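Local atomic coordinates of arsenite methyltransferase (Chlamydomonas reinhardtii, PDB entry 5EVJ), a protein that probably catalyses the stepwise transfer of methyl groups from S-adenosylmethionine to trivalent arsenic, giving mono-, di- and trimethylated arsenicals. Residues A[149-154]-A[179-184]. The protein carries 15 engineered substitutions. Sequence-based numbering, arbitrary orientation.
Sequences EIEYLD and ARVLSE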
loop_
_atom_site.group_PDB
_atom_site.type_symbol
_atom_site.label_atom_id
_atom_site.label_comp_id
_atom_site.label_asym_id
_atom_site.label_seq_id
_atom_site.Cartn_x
_atom_site.Cartn_y
_atom_site.Cartn_z
ATOM N N GLU A 149 -10.666 15.293 -2.771
ATOM C CA GLU A 149 -10.017 14.681 -3.887
ATOM C C GLU A 149 -8.665 14.116 -3.504
ATOM O O GLU A 149 -7.767 14.833 -3.014
ATOM C CB GLU A 149 -9.814 15.675 -4.987
ATOM C CG GLU A 149 -11.084 16.069 -5.729
ATOM C CD GLU A 149 -10.827 17.330 -6.544
ATOM O OE1 GLU A 149 -10.417 18.367 -5.953
ATOM O OE2 GLU A 149 -10.991 17.277 -7.779
ATOM N N ILE A 150 -8.488 12.839 -3.826
ATOM C CA ILE A 150 -7.216 12.200 -3.503
ATOM C C ILE A 150 -6.009 12.926 -4.036
ATOM O O ILE A 150 -4.959 12.826 -3.399
ATOM C CB ILE A 150 -7.203 10.690 -3.720
ATOM C CG1 ILE A 150 -7.449 10.332 -5.190
ATOM C CG2 ILE A 150 -8.223 9.988 -2.791
ATOM C CD1 ILE A 150 -7.444 8.835 -5.338
ATOM N N GLU A 151 -6.182 13.776 -5.076
ATOM C CA GLU A 151 -5.073 14.612 -5.641
ATOM C C GLU A 151 -4.704 15.790 -4.786
ATOM O O GLU A 151 -3.679 16.439 -5.055
ATOM C CB GLU A 151 -5.418 15.193 -7.039
ATOM C CG GLU A 151 -5.700 14.145 -8.158
ATOM C CD GLU A 151 -6.933 13.301 -7.904
ATOM O OE1 GLU A 151 -7.791 13.696 -7.091
ATOM O OE2 GLU A 151 -7.090 12.228 -8.523
ATOM N N TYR A 152 -5.548 16.131 -3.799
ATOM C CA TYR A 152 -5.440 17.442 -3.091
ATOM C C TYR A 152 -5.540 17.308 -1.582
ATOM O O TYR A 152 -6.290 18.021 -0.908
ATOM C CB TYR A 152 -6.439 18.499 -3.640
ATOM C CG TYR A 152 -6.027 19.003 -5.016
ATOM C CD1 TYR A 152 -5.025 19.998 -5.139
ATOM C CD2 TYR A 152 -6.578 18.471 -6.154
ATOM C CE1 TYR A 152 -4.583 20.401 -6.380
ATOM C CE2 TYR A 152 -6.183 18.891 -7.431
ATOM C CZ TYR A 152 -5.178 19.847 -7.534
ATOM O OH TYR A 152 -4.748 20.299 -8.781
ATOM N N LEU A 153 -4.719 16.430 -1.028
ATOM C CA LEU A 153 -4.783 16.208 0.390
ATOM C C LEU A 153 -4.597 17.502 1.134
ATOM O O LEU A 153 -5.127 17.632 2.219
ATOM C CB LEU A 153 -3.757 15.161 0.807
ATOM C CG LEU A 153 -3.930 13.804 0.103
ATOM C CD1 LEU A 153 -3.019 12.759 0.714
ATOM C CD2 LEU A 153 -5.363 13.333 0.138
ATOM N N ASP A 154 -3.818 18.439 0.587
ATOM C CA ASP A 154 -3.631 19.798 1.203
ATOM C C ASP A 154 -5.017 20.495 1.270
ATOM O O ASP A 154 -5.399 21.041 2.283
ATOM C CB ASP A 154 -2.640 20.673 0.379
ATOM C CG ASP A 154 -2.831 20.474 -1.144
ATOM O OD1 ASP A 154 -3.698 19.700 -1.560
ATOM O OD2 ASP A 154 -2.094 20.995 -1.944
ATOM N N ALA A 179 0.513 11.732 -10.490
ATOM C CA ALA A 179 1.717 12.290 -9.904
ATOM C C ALA A 179 1.380 13.056 -8.625
ATOM O O ALA A 179 2.102 12.983 -7.610
ATOM C CB ALA A 179 2.461 13.193 -10.928
ATOM N N ARG A 180 0.299 13.813 -8.669
ATOM C CA ARG A 180 -0.113 14.564 -7.483
ATOM C C ARG A 180 -0.567 13.707 -6.326
ATOM O O ARG A 180 -0.195 13.984 -5.206
ATOM C CB ARG A 180 -1.152 15.675 -7.758
ATOM C CG ARG A 180 -0.582 16.991 -7.229
ATOM C CD ARG A 180 -1.491 18.217 -7.266
ATOM N NE ARG A 180 -2.110 18.169 -5.971
ATOM C CZ ARG A 180 -1.959 19.054 -4.997
ATOM N NH1 ARG A 180 -1.285 20.182 -5.164
ATOM N NH2 ARG A 180 -2.551 18.784 -3.849
ATOM N N VAL A 181 -1.334 12.669 -6.597
ATOM C CA VAL A 181 -1.737 11.746 -5.547
ATOM C C VAL A 181 -0.476 11.151 -4.896
ATOM O O VAL A 181 -0.331 11.159 -3.682
ATOM C CB VAL A 181 -2.547 10.583 -6.160
ATOM C CG1 VAL A 181 -2.941 9.558 -5.094
ATOM C CG2 VAL A 181 -3.707 11.104 -6.956
ATOM N N LEU A 182 0.457 10.688 -5.735
ATOM C CA LEU A 182 1.687 10.100 -5.249
ATOM C C LEU A 182 2.446 11.109 -4.428
ATOM O O LEU A 182 2.849 10.798 -3.308
ATOM C CB LEU A 182 2.531 9.578 -6.426
ATOM C CG LEU A 182 2.317 8.123 -6.809
ATOM C CD1 LEU A 182 1.105 7.446 -6.228
ATOM C CD2 LEU A 182 2.342 7.885 -8.306
ATOM N N SER A 183 2.634 12.319 -4.955
ATOM C CA SER A 183 3.445 13.291 -4.207
ATOM C C SER A 183 2.753 13.775 -2.915
ATOM O O SER A 183 3.430 14.088 -1.905
ATOM C CB SER A 183 3.912 14.472 -5.091
ATOM O OG SER A 183 2.842 15.293 -5.535
ATOM N N GLU A 184 1.423 13.730 -2.921
ATOM C CA GLU A 184 0.660 14.055 -1.696
ATOM C C GLU A 184 0.799 12.983 -0.623
ATOM O O GLU A 184 1.083 13.314 0.571
ATOM C CB GLU A 184 -0.818 14.384 -2.023
ATOM C CG GLU A 184 -0.850 15.774 -2.706
ATOM C CD GLU A 184 -0.698 16.912 -1.695
ATOM O OE1 GLU A 184 0.427 17.548 -1.591
ATOM O OE2 GLU A 184 -1.739 17.148 -0.991
HETATM O O HOH W 1 0.548 20.553 -1.187
#
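R180 lays one face of its guanidinium over the ring of Y152, displaced from the ring centre, with NE 3.3 Å above the ring and the two planes 25° apart; R155 makes a cation-pi contact with the same tyrosine. The bend of the arginine chain at chi3 (92°) turns the guanidinium so that its edge also meets the loop. There NE and NH2 grip one atom, the carbonyl oxygen of E151, side-on: NE lies nearly along the C=O axis, while NH2, 2.9 Å from E151 O, uses a lone pair in the carbonyl plane. NH2 also forms a salt bridge with D154, its straighter bond reaching D154 OD2 at 3.0 Å on the syn side, tilted somewhat out of the carboxylate plane. Arginine suits the place, with a flat cationic face and several in-plane donors, and an alanine here would probably leave E151 O without these two donors, D154 without this salt bridge and the Y152 ring without the guanidinium over one face. E184, one helical turn on, offers OE2 to the backbone N of D154 at 2.9 Å; the closeness of the two carboxylates is probably eased by R180 NH2, which lies against both, by R187, which pairs with E184 OE1, and by a water donating to both acids. Alongside these polar groups, L153 CG lies 3.8 Å from E184 CB, the two side chains running in opposite directions, and V181 CG2 packs 3.8 Å from E151 CG; E151 OE2 is hydrogen-bonded to S175 OG. L153 and V181 also touch L90 of strand 86-90. The D154-R180-E184 salt-bridge network joins the loop after strand 143-147 to helix 178-188 in a Rossmann-like, class I methyltransferase fold.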